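PDB 3OKP: GDP-mannose-dependent alpha-(1-6)-phosphatidylinositol monomannoside mannosyltransferase, which is a two-domain glycosyltransferase of the GT-B fold, modelled here with guanosine-5'-diphosphate-alpha-D-mannose bound. Local coordinates for residues K190-T195 with Q231-G236; S215-M220 with T249-N254; K256-L261 with I267-A272; A273-M278 with I339-D344. All coordinates share one frame; numbering follows the deposited sequence.

Contact 1: residues K190-T195 with Q231-G236; sequences KKLGFT and QLLIVG. With GDD (guanosine-5'-diphosphate-alpha-D-mannose), chain B.
The ring of Phe194 meets two side chains of strand 231-235. Leu233 reaches it from the edge, in the ring plane, with CD2 3.7 Å from Phe194 CE2. Gln231 comes in obliquely, its CG 3.6 Å from Phe194 CE1, and the amide plane beyond is tilted 26° from the ring. One ring face is taken by the chain's own backbone: Leu192 O, from two residues back, stands 3.7 Å above the plane, over the centre.

Leu192 adds a looser touch, its CD1 4.3 Å from Leu233 CD1. Leu192 and Phe194 flank Gly193, where helix 182-191 closes in a Schellman motif. Gly193 has positive phi (84°), and its N returns 3.0 Å to Lys190 O. The turn carries the chain off the helix end and lays Phe194 against the sheet of the C-terminal Rossmann-like domain.

With chi1 at -63° Gln231 CG lies beside the backbone N and against the ring; the bend at chi2 then turns the amide toward its own partners. That end is well occupied: OE1 accepts from Lys256 NZ and NE2 donates to Gln253 O. The far end of the strand reaches the bound guanosine-5'-diphosphate-alpha-D-mannose, where Val235 CG1 lies 3.4 Å from O6 of the ligand and Gly236 CA 3.5 Å from the same oxygen.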
# COMPACT_ATOMS: atom_id res chain seq x y z
N LYS A 190 -0.60 17.41 23.40
CA LYS A 190 -1.41 17.78 24.57
C LYS A 190 -2.75 17.04 24.60
O LYS A 190 -3.23 16.66 25.67
CB LYS A 190 -1.63 19.29 24.63
CG LYS A 190 -0.38 20.08 25.04
CD LYS A 190 -0.70 21.55 25.26
CE LYS A 190 0.56 22.35 25.57
NZ LYS A 190 1.48 22.42 24.40
N LYS A 191 -3.35 16.83 23.42
CA LYS A 191 -4.57 16.03 23.28
C LYS A 191 -4.35 14.60 23.79
O LYS A 191 -5.24 14.01 24.41
CB LYS A 191 -5.04 16.03 21.82
CG LYS A 191 -6.36 15.29 21.58
CD LYS A 191 -6.77 15.34 20.11
CE LYS A 191 -8.17 14.75 19.90
NZ LYS A 191 -8.19 13.27 20.06
N LEU A 192 -3.16 14.07 23.53
CA LEU A 192 -2.78 12.72 23.95
C LEU A 192 -2.33 12.65 25.41
O LEU A 192 -2.05 11.57 25.94
CB LEU A 192 -1.68 12.16 23.03
CG LEU A 192 -2.02 11.88 21.56
CD1 LEU A 192 -0.79 11.97 20.68
CD2 LEU A 192 -2.70 10.53 21.40
N GLY A 193 -2.24 13.82 26.05
CA GLY A 193 -1.80 13.91 27.44
C GLY A 193 -0.28 13.94 27.56
O GLY A 193 0.27 13.59 28.61
N PHE A 194 0.38 14.37 26.49
CA PHE A 194 1.84 14.48 26.44
C PHE A 194 2.25 15.95 26.31
O PHE A 194 1.39 16.83 26.26
CB PHE A 194 2.42 13.67 25.27
CG PHE A 194 1.99 12.22 25.22
CD1 PHE A 194 1.82 11.48 26.38
CD2 PHE A 194 1.80 11.60 23.99
CE1 PHE A 194 1.43 10.14 26.32
CE2 PHE A 194 1.42 10.26 23.92
CZ PHE A 194 1.23 9.53 25.09
N THR A 195 3.55 16.20 26.23
CA THR A 195 4.08 17.55 26.07
C THR A 195 5.03 17.64 24.87
O THR A 195 5.20 16.67 24.12
CB THR A 195 4.83 18.03 27.34
OG1 THR A 195 6.03 17.28 27.50
CG2 THR A 195 3.96 17.89 28.59
N GLN A 231 7.02 7.04 25.00
CA GLN A 231 5.71 6.45 24.74
C GLN A 231 5.67 5.75 23.40
O GLN A 231 6.01 6.33 22.36
CB GLN A 231 4.60 7.52 24.80
CG GLN A 231 4.44 8.20 26.15
CD GLN A 231 3.89 7.26 27.22
OE1 GLN A 231 3.08 6.38 26.94
NE2 GLN A 231 4.32 7.46 28.46
N LEU A 232 5.27 4.48 23.43
CA LEU A 232 4.99 3.72 22.23
C LEU A 232 3.49 3.75 21.96
O LEU A 232 2.69 3.24 22.77
CB LEU A 232 5.48 2.27 22.36
CG LEU A 232 5.16 1.29 21.22
CD1 LEU A 232 5.73 1.74 19.88
CD2 LEU A 232 5.66 -0.10 21.57
N LEU A 233 3.11 4.36 20.85
CA LEU A 233 1.71 4.44 20.46
C LEU A 233 1.38 3.37 19.44
O LEU A 233 1.90 3.38 18.32
CB LEU A 233 1.37 5.83 19.91
CG LEU A 233 1.72 7.06 20.77
CD1 LEU A 233 1.36 8.32 20.01
CD2 LEU A 233 1.01 7.02 22.12
N ILE A 234 0.53 2.44 19.84
CA ILE A 234 0.08 1.38 18.96
C ILE A 234 -1.28 1.77 18.38
O ILE A 234 -2.30 1.74 19.08
CB ILE A 234 0.09 0.00 19.67
CG1 ILE A 234 1.53 -0.39 20.02
CG2 ILE A 234 -0.56 -1.06 18.79
CD1 ILE A 234 1.66 -1.49 21.05
N VAL A 235 -1.27 2.16 17.11
CA VAL A 235 -2.46 2.63 16.41
C VAL A 235 -2.95 1.56 15.44
O VAL A 235 -2.20 1.13 14.56
CB VAL A 235 -2.20 3.97 15.67
CG1 VAL A 235 -3.45 4.43 14.91
CG2 VAL A 235 -1.74 5.05 16.63
N GLY A 236 -4.19 1.13 15.62
CA GLY A 236 -4.80 0.13 14.76
C GLY A 236 -5.58 -0.93 15.52
O GLY A 236 -5.64 -0.90 16.75
N2 GDD B . -7.75 5.32 9.48
C2 GDD B . -6.84 4.43 9.93
N1 GDD B . -6.78 4.14 11.25
N3 GDD B . -5.99 3.84 9.06
C4 GDD B . -5.07 2.94 9.49
C5 GDD B . -5.00 2.63 10.84
C6 GDD B . -5.87 3.25 11.72
O6 GDD B . -5.83 2.99 12.95
N7 GDD B . -4.01 1.72 10.99
C8 GDD B . -3.49 1.48 9.77
N9 GDD B . -4.14 2.22 8.86
C1' GDD B . -3.89 2.27 7.40
C2' GDD B . -2.57 2.97 7.10
O2' GDD B . -2.72 4.39 7.06
C3' GDD B . -2.18 2.38 5.76
O3' GDD B . -2.68 3.19 4.69
C4' GDD B . -2.84 1.01 5.72
O4' GDD B . -3.78 0.98 6.80
C5' GDD B . -1.82 -0.12 5.89
O5' GDD B . -1.37 -0.61 4.63
PA GDD B . -0.10 -1.27 4.46
O1A GDD B . 0.14 -1.40 3.23
O2A GDD B . 0.82 -0.59 4.98
O3A GDD B . -0.11 -2.59 5.08
PB GDD B . -1.10 -3.61 4.84
O2B GDD B . -1.47 -3.61 3.64
O3B GDD B . -0.61 -4.73 5.11
O1B GDD B . -2.24 -3.40 5.70

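Contact 2: residues S215-M220 with T249-N254; sequences SLIKAM and TDVSQN
Two successive bends, chi2 -54° and chi3 -75°, curl the Met220 chain so that its terminal methyl turns to Asn254, while its CB stays beside Val251. The arrangement belongs to the Rossmann-like C-terminal domain, in which helix 213-226 packs on the parallel sheet and the segment 249-254 leads from helix 241-247 into the edge strand 255-259.

Val251 is the central apolar group. Its two methyls divide the helix surface between them: CG2 faces Ile217 CG2 at 4.4 Å, and CG1 faces Met220 CB, also at 4.4 Å. Ile217 and Met220 lie three residues apart, so they project from successive turns and receive Val251 between them. At these distances the contacts are loose van der Waals ones. Pro221 and Ile224, farther along the same helix, also touch Val251.

Asn254 bends back on its own segment, its N bonded to Val251 O at 3.0 Å. Its side-chain ND2 donates to Ala230 O and Pro228 O, which ties it to the turn ahead of strand 231-235. Its carbonyl meanwhile serves the sheet, accepting from Leu232 N. The same oxygen is where the methionine arrives: Met220 CE rests 3.9 Å from Asn254 O and 4.3 Å from Asn254 CB.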
# COMPACT_ATOMS: atom_id res chain seq x y z
N SER A 215 7.60 -7.09 18.65
CA SER A 215 9.03 -6.78 18.66
C SER A 215 9.30 -5.43 19.32
O SER A 215 10.23 -5.29 20.11
CB SER A 215 9.59 -6.79 17.23
OG SER A 215 9.36 -8.03 16.59
N LEU A 216 8.46 -4.45 18.99
CA LEU A 216 8.52 -3.11 19.58
C LEU A 216 8.30 -3.13 21.09
O LEU A 216 9.06 -2.50 21.84
CB LEU A 216 7.48 -2.19 18.90
CG LEU A 216 7.88 -1.03 17.98
CD1 LEU A 216 9.32 -1.08 17.46
CD2 LEU A 216 6.89 -0.85 16.83
N ILE A 217 7.28 -3.86 21.53
CA ILE A 217 6.96 -4.00 22.95
C ILE A 217 8.12 -4.64 23.72
O ILE A 217 8.45 -4.20 24.83
CB ILE A 217 5.63 -4.78 23.17
CG1 ILE A 217 4.43 -3.90 22.78
CG2 ILE A 217 5.50 -5.27 24.60
CD1 ILE A 217 3.14 -4.67 22.53
N LYS A 218 8.74 -5.65 23.13
CA LYS A 218 9.86 -6.35 23.75
C LYS A 218 11.12 -5.49 23.83
O LYS A 218 11.98 -5.71 24.69
CB LYS A 218 10.15 -7.68 23.03
CG LYS A 218 9.09 -8.75 23.28
CD LYS A 218 9.37 -10.03 22.51
CE LYS A 218 8.21 -11.01 22.64
NZ LYS A 218 8.55 -12.34 22.04
N ALA A 219 11.22 -4.51 22.94
CA ALA A 219 12.34 -3.56 22.94
C ALA A 219 12.15 -2.41 23.94
O ALA A 219 13.12 -1.73 24.30
CB ALA A 219 12.59 -3.03 21.53
N MET A 220 10.91 -2.20 24.38
CA MET A 220 10.59 -1.06 25.25
C MET A 220 11.33 -0.96 26.60
O MET A 220 11.76 0.13 26.97
CB MET A 220 9.08 -0.86 25.42
CG MET A 220 8.38 -0.21 24.22
SD MET A 220 9.08 1.37 23.66
CE MET A 220 8.48 2.48 24.93
N THR A 249 2.28 -5.82 29.54
CA THR A 249 1.83 -5.74 30.94
C THR A 249 2.81 -5.03 31.88
O THR A 249 2.40 -4.23 32.72
CB THR A 249 1.48 -7.14 31.52
OG1 THR A 249 0.62 -7.84 30.61
CG2 THR A 249 0.75 -7.01 32.86
N ASP A 250 4.11 -5.31 31.73
CA ASP A 250 5.12 -4.72 32.60
C ASP A 250 5.65 -3.37 32.11
O ASP A 250 6.46 -2.73 32.79
CB ASP A 250 6.27 -5.71 32.83
CG ASP A 250 5.83 -6.97 33.57
OD1 ASP A 250 4.95 -6.86 34.45
OD2 ASP A 250 6.36 -8.06 33.27
N VAL A 251 5.19 -2.94 30.94
CA VAL A 251 5.55 -1.62 30.39
C VAL A 251 4.30 -0.77 30.13
O VAL A 251 4.31 0.12 29.27
CB VAL A 251 6.42 -1.75 29.10
CG1 VAL A 251 7.80 -2.30 29.43
CG2 VAL A 251 5.73 -2.63 28.05
N SER A 252 3.25 -1.02 30.90
CA SER A 252 1.92 -0.46 30.66
C SER A 252 1.85 1.07 30.65
O SER A 252 1.05 1.66 29.92
CB SER A 252 0.92 -1.02 31.69
OG SER A 252 1.20 -0.53 32.99
N GLN A 253 2.69 1.71 31.47
CA GLN A 253 2.70 3.17 31.58
C GLN A 253 3.31 3.85 30.35
O GLN A 253 3.08 5.04 30.12
CB GLN A 253 3.46 3.62 32.83
CG GLN A 253 2.81 3.21 34.14
CD GLN A 253 3.64 3.63 35.33
OE1 GLN A 253 4.49 2.88 35.82
NE2 GLN A 253 3.42 4.86 35.80
N ASN A 254 4.08 3.09 29.57
CA ASN A 254 4.79 3.64 28.41
C ASN A 254 4.30 3.13 27.06
O ASN A 254 4.89 3.44 26.02
CB ASN A 254 6.30 3.38 28.55
CG ASN A 254 6.90 4.05 29.77
OD1 ASN A 254 6.79 3.54 30.88
ND2 ASN A 254 7.56 5.18 29.55

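Contact 3: residues K256-L261 with I267-A272; sequences KFLGRL and INTLAA. With GDD (guanosine-5'-diphosphate-alpha-D-mannose), chain B.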
# COMPACT_ATOMS: atom_id res chain seq x y z
N LYS A 256 0.72 2.72 24.73
CA LYS A 256 -0.67 3.11 24.57
C LYS A 256 -1.34 2.41 23.39
O LYS A 256 -0.88 2.52 22.25
CB LYS A 256 -0.79 4.64 24.41
CG LYS A 256 -0.09 5.46 25.50
CD LYS A 256 -0.86 5.46 26.81
CE LYS A 256 -0.21 6.35 27.86
NZ LYS A 256 0.99 5.72 28.47
N PHE A 257 -2.41 1.68 23.68
CA PHE A 257 -3.25 1.07 22.65
C PHE A 257 -4.39 2.01 22.32
O PHE A 257 -5.39 2.07 23.05
CB PHE A 257 -3.77 -0.29 23.10
CG PHE A 257 -2.70 -1.34 23.24
CD1 PHE A 257 -2.35 -2.13 22.15
CD2 PHE A 257 -2.05 -1.53 24.45
CE1 PHE A 257 -1.36 -3.11 22.27
CE2 PHE A 257 -1.05 -2.49 24.58
CZ PHE A 257 -0.71 -3.28 23.49
N LEU A 258 -4.24 2.76 21.23
CA LEU A 258 -5.18 3.82 20.88
C LEU A 258 -6.36 3.32 20.05
O LEU A 258 -7.30 4.08 19.79
CB LEU A 258 -4.45 4.97 20.17
CG LEU A 258 -3.30 5.68 20.91
CD1 LEU A 258 -2.74 6.81 20.05
CD2 LEU A 258 -3.73 6.21 22.28
N GLY A 259 -6.30 2.06 19.62
CA GLY A 259 -7.33 1.48 18.76
C GLY A 259 -7.24 2.02 17.34
O GLY A 259 -6.24 2.64 16.96
N ARG A 260 -8.28 1.78 16.55
CA ARG A 260 -8.32 2.29 15.19
C ARG A 260 -8.80 3.74 15.21
O ARG A 260 -9.97 4.01 15.48
CB ARG A 260 -9.21 1.42 14.29
CG ARG A 260 -8.82 1.51 12.83
CD ARG A 260 -9.80 0.83 11.90
NE ARG A 260 -9.41 1.02 10.51
CZ ARG A 260 -9.80 2.04 9.75
NH1 ARG A 260 -10.61 2.97 10.23
NH2 ARG A 260 -9.38 2.12 8.49
N LEU A 261 -7.88 4.66 14.95
CA LEU A 261 -8.18 6.09 14.97
C LEU A 261 -8.88 6.53 13.70
O LEU A 261 -8.75 5.88 12.66
CB LEU A 261 -6.90 6.92 15.17
CG LEU A 261 -6.09 6.81 16.46
CD1 LEU A 261 -4.85 7.69 16.36
CD2 LEU A 261 -6.91 7.19 17.69
N ILE A 267 -3.36 10.70 11.18
CA ILE A 267 -2.37 11.55 10.52
C ILE A 267 -1.73 12.54 11.51
O ILE A 267 -0.50 12.67 11.55
CB ILE A 267 -2.97 12.30 9.29
CG1 ILE A 267 -3.38 11.30 8.21
CG2 ILE A 267 -1.98 13.33 8.73
CD1 ILE A 267 -4.14 11.90 7.03
N ASN A 268 -2.56 13.23 12.30
CA ASN A 268 -2.09 14.19 13.29
C ASN A 268 -1.14 13.55 14.31
O ASN A 268 -0.10 14.11 14.65
CB ASN A 268 -3.27 14.85 14.02
CG ASN A 268 -4.09 15.76 13.10
OD1 ASN A 268 -3.62 16.20 12.05
ND2 ASN A 268 -5.31 16.05 13.52
N THR A 269 -1.53 12.36 14.78
CA THR A 269 -0.72 11.57 15.71
C THR A 269 0.60 11.14 15.07
O THR A 269 1.67 11.27 15.69
CB THR A 269 -1.52 10.34 16.20
OG1 THR A 269 -2.75 10.77 16.80
CG2 THR A 269 -0.73 9.52 17.22
N LEU A 270 0.53 10.65 13.84
CA LEU A 270 1.72 10.26 13.08
C LEU A 270 2.70 11.44 12.94
O LEU A 270 3.88 11.31 13.28
CB LEU A 270 1.33 9.71 11.71
CG LEU A 270 2.40 9.34 10.67
CD1 LEU A 270 3.44 8.37 11.23
CD2 LEU A 270 1.76 8.76 9.42
N ALA A 271 2.19 12.58 12.48
CA ALA A 271 3.01 13.76 12.23
C ALA A 271 3.64 14.36 13.50
O ALA A 271 4.66 15.05 13.43
CB ALA A 271 2.19 14.82 11.49
N ALA A 272 3.03 14.08 14.65
CA ALA A 272 3.52 14.59 15.93
C ALA A 272 4.57 13.69 16.60
O ALA A 272 5.21 14.09 17.57
CB ALA A 272 2.34 14.83 16.88
N2 GDD B . -7.75 5.32 9.48
C2 GDD B . -6.84 4.43 9.93
N1 GDD B . -6.78 4.14 11.25
N3 GDD B . -5.99 3.84 9.06
C4 GDD B . -5.07 2.94 9.49
C5 GDD B . -5.00 2.63 10.84
C6 GDD B . -5.87 3.25 11.72
O6 GDD B . -5.83 2.99 12.95
N7 GDD B . -4.01 1.72 10.99
C8 GDD B . -3.49 1.48 9.77
N9 GDD B . -4.14 2.22 8.86
C1' GDD B . -3.89 2.27 7.40
C2' GDD B . -2.57 2.97 7.10
O2' GDD B . -2.72 4.39 7.06
C3' GDD B . -2.18 2.38 5.76
O3' GDD B . -2.68 3.19 4.69
C4' GDD B . -2.84 1.01 5.72
O4' GDD B . -3.78 0.98 6.80
C5' GDD B . -1.82 -0.12 5.89
O5' GDD B . -1.37 -0.61 4.63
PA GDD B . -0.10 -1.27 4.46
O1A GDD B . 0.14 -1.40 3.23
O2A GDD B . 0.82 -0.59 4.98
O3A GDD B . -0.11 -2.59 5.08
PB GDD B . -1.10 -3.61 4.84
O2B GDD B . -1.47 -3.61 3.64
O3B GDD B . -0.61 -4.73 5.11
O1B GDD B . -2.24 -3.40 5.70
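Leu261 and Thr269 cross at about a right angle, the leucine coming off the loop after strand 255-259 and the threonine off helix 263-272. Leu261 CD1 meets Thr269 OG1 at 3.8 Å, a plain van der Waals touch, since that hydroxyl is engaged in a hydrogen bond with Asp265 O one turn back in its own helix. With chi1 at -57° the other branch, CG2, lies anti to the backbone N and faces Leu258, whose CD1 stands 4.4 Å from Thr269 CG2. One threonine therefore serves both leucines, a different branch for each.

The bound guanosine-5'-diphosphate-alpha-D-mannose is met by the backbone of Leu261 and the side chain of Arg260. Leu261 O accepts from N1 of the guanine at 3.0 Å with a fairly straight bond (162°), and more weakly from N2 at 3.4 Å. Leu261 N gives a weak, bent bond to O6 of the ligand. Arg260, its chain extended from CG to NE, runs over one face of the guanine: its CG lies 3.3 Å from O6 of the ligand, and the guanidinium has guanine C2 3.7 Å above one face, offset toward the rim. Both backbone groups meet the guanine from the loop just past the C-terminal end of strand 255-259, the side of the sheet where Rossmann-like domains commonly bind ligands.

Around this strand-loop-helix unit, Leu261 packs on Val235 and Thr269 on Leu233 of strand 231-235, Asn268 and Ala272 rest on helix 182-191, and Phe257 meets helix 241-247.

Contact 4: residues A273-M278 with I339-D344; sequences ADIFAM and IELLDD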
# COMPACT_ATOMS: atom_id res chain seq x y z
N ALA A 273 4.75 12.49 16.06
CA ALA A 273 5.70 11.52 16.60
C ALA A 273 7.16 11.88 16.29
O ALA A 273 7.45 12.56 15.30
CB ALA A 273 5.39 10.12 16.08
N ASP A 274 8.06 11.42 17.15
CA ASP A 274 9.50 11.58 16.92
C ASP A 274 10.03 10.52 15.96
O ASP A 274 10.90 10.80 15.14
CB ASP A 274 10.25 11.54 18.26
CG ASP A 274 9.89 12.70 19.17
OD1 ASP A 274 10.19 13.86 18.81
OD2 ASP A 274 9.30 12.46 20.25
N ILE A 275 9.51 9.30 16.09
CA ILE A 275 9.93 8.17 15.25
C ILE A 275 8.70 7.36 14.85
O ILE A 275 7.80 7.15 15.66
CB ILE A 275 10.92 7.23 16.00
CG1 ILE A 275 12.14 8.00 16.52
CG2 ILE A 275 11.37 6.06 15.10
CD1 ILE A 275 12.99 7.21 17.52
N PHE A 276 8.66 6.92 13.59
CA PHE A 276 7.73 5.88 13.16
C PHE A 276 8.49 4.56 13.07
O PHE A 276 9.53 4.48 12.41
CB PHE A 276 7.07 6.20 11.82
CG PHE A 276 6.15 5.10 11.32
CD1 PHE A 276 6.64 4.07 10.52
CD2 PHE A 276 4.80 5.10 11.66
CE1 PHE A 276 5.80 3.04 10.07
CE2 PHE A 276 3.95 4.09 11.21
CZ PHE A 276 4.46 3.05 10.42
N ALA A 277 7.96 3.53 13.73
CA ALA A 277 8.59 2.22 13.72
C ALA A 277 7.58 1.12 13.45
O ALA A 277 6.50 1.09 14.04
CB ALA A 277 9.31 1.97 15.05
N MET A 278 7.93 0.24 12.52
CA MET A 278 7.14 -0.96 12.23
C MET A 278 8.11 -2.01 11.69
O MET A 278 8.34 -2.07 10.49
CB MET A 278 6.00 -0.66 11.24
CG MET A 278 4.90 -1.72 11.21
SD MET A 278 5.19 -3.07 10.04
CE MET A 278 4.59 -2.33 8.52
N ILE A 339 16.72 4.42 21.03
CA ILE A 339 17.38 5.33 21.98
C ILE A 339 18.31 6.31 21.26
O ILE A 339 18.28 7.52 21.53
CB ILE A 339 18.16 4.56 23.08
CG1 ILE A 339 17.21 3.70 23.92
CG2 ILE A 339 18.95 5.53 23.97
CD1 ILE A 339 17.91 2.57 24.68
N GLU A 340 19.13 5.79 20.35
CA GLU A 340 20.06 6.60 19.55
C GLU A 340 19.35 7.73 18.81
O GLU A 340 19.79 8.88 18.84
CB GLU A 340 20.85 5.71 18.58
CG GLU A 340 22.05 6.38 17.91
CD GLU A 340 22.81 5.46 16.97
OE1 GLU A 340 22.23 4.48 16.46
OE2 GLU A 340 24.00 5.73 16.72
N LEU A 341 18.24 7.40 18.15
CA LEU A 341 17.45 8.39 17.41
C LEU A 341 16.73 9.39 18.32
O LEU A 341 16.73 10.59 18.05
CB LEU A 341 16.46 7.72 16.46
CG LEU A 341 16.98 7.19 15.13
CD1 LEU A 341 15.82 6.62 14.31
CD2 LEU A 341 17.72 8.27 14.34
N LEU A 342 16.12 8.89 19.39
CA LEU A 342 15.46 9.75 20.39
C LEU A 342 16.43 10.73 21.04
O LEU A 342 16.04 11.84 21.41
CB LEU A 342 14.75 8.91 21.46
CG LEU A 342 13.47 8.15 21.08
CD1 LEU A 342 13.07 7.21 22.21
CD2 LEU A 342 12.33 9.09 20.71
N ASP A 343 17.69 10.32 21.18
CA ASP A 343 18.74 11.15 21.80
C ASP A 343 19.40 12.14 20.84
O ASP A 343 20.23 12.95 21.26
CB ASP A 343 19.81 10.26 22.46
CG ASP A 343 19.33 9.59 23.75
OD1 ASP A 343 18.19 9.86 24.20
OD2 ASP A 343 20.10 8.79 24.32
N ASP A 344 19.04 12.08 19.55
CA ASP A 344 19.63 12.93 18.52
C ASP A 344 18.54 13.64 17.70
O ASP A 344 18.16 13.17 16.62
CB ASP A 344 20.55 12.11 17.60
CG ASP A 344 21.50 12.96 16.76
OD1 ASP A 344 21.29 14.19 16.60
OD2 ASP A 344 22.47 12.38 16.22
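Helix-on-sheet packing in the Rossmann-like C-terminal domain is exemplified where strand 275-278 receives the last turn of helix 331-342. Ile275 carries most of it. Its CD1 fits between two successive residues of the helix, 3.7 Å from Leu341 CB and 3.7 Å from Leu342 CG. With chi1 -55° and chi2 167° the longer branch stretches away from the strand, which is why the terminal methyl does the touching. Against Leu342 the isoleucine crosses at about a right angle; against Leu341 the crossing is oblique.

Leu342 leaves its helix beside the strand rather than at it, yet its end swings nearer. There CD2 comes 3.8 Å from Ile275 CD1 and 4.0 Å from Asp274 CB, spanning two neighbouring residues of the strand segment. Only the aliphatic base of Asp274 takes part in this. Its carboxylate is held by other partners, OD2 forming a salt bridge with Arg189 NH2 and accepting from Val200 N, which would offset the charge beside these apolar groups.

Past the helix, Asp344 is the N-cap of helix 345-362, its OD1 bonded to Arg347 N, and Arg348 of that helix donates to Leu341 O and Leu342 O. Strand 275-278 itself lies between strands 200-204 and 306-308, with Phe276 packing on helix 294-301.

In the fold
All four contacts lie in the C-terminal Rossmann-like domain and gather round its six-stranded parallel sheet. Contacts 1, 3 and 4 each include a strand of that sheet, while contact 2 joins a helix to the segment leading into its edge strand. Contacts 1 and 3 are the nearest pair, with centres about 7 Å apart on adjacent strands, and both touch the ligand. The other centres are about 14 to 17 Å apart. Along the chain, contacts 1 and 2 interleave, and contacts 3 and 4 follow in series. The example illustrates how consecutive strand-helix units share one sheet, so that apolar packing away from the ligand is continuous with the strand ends and the following loop that meet the ligand.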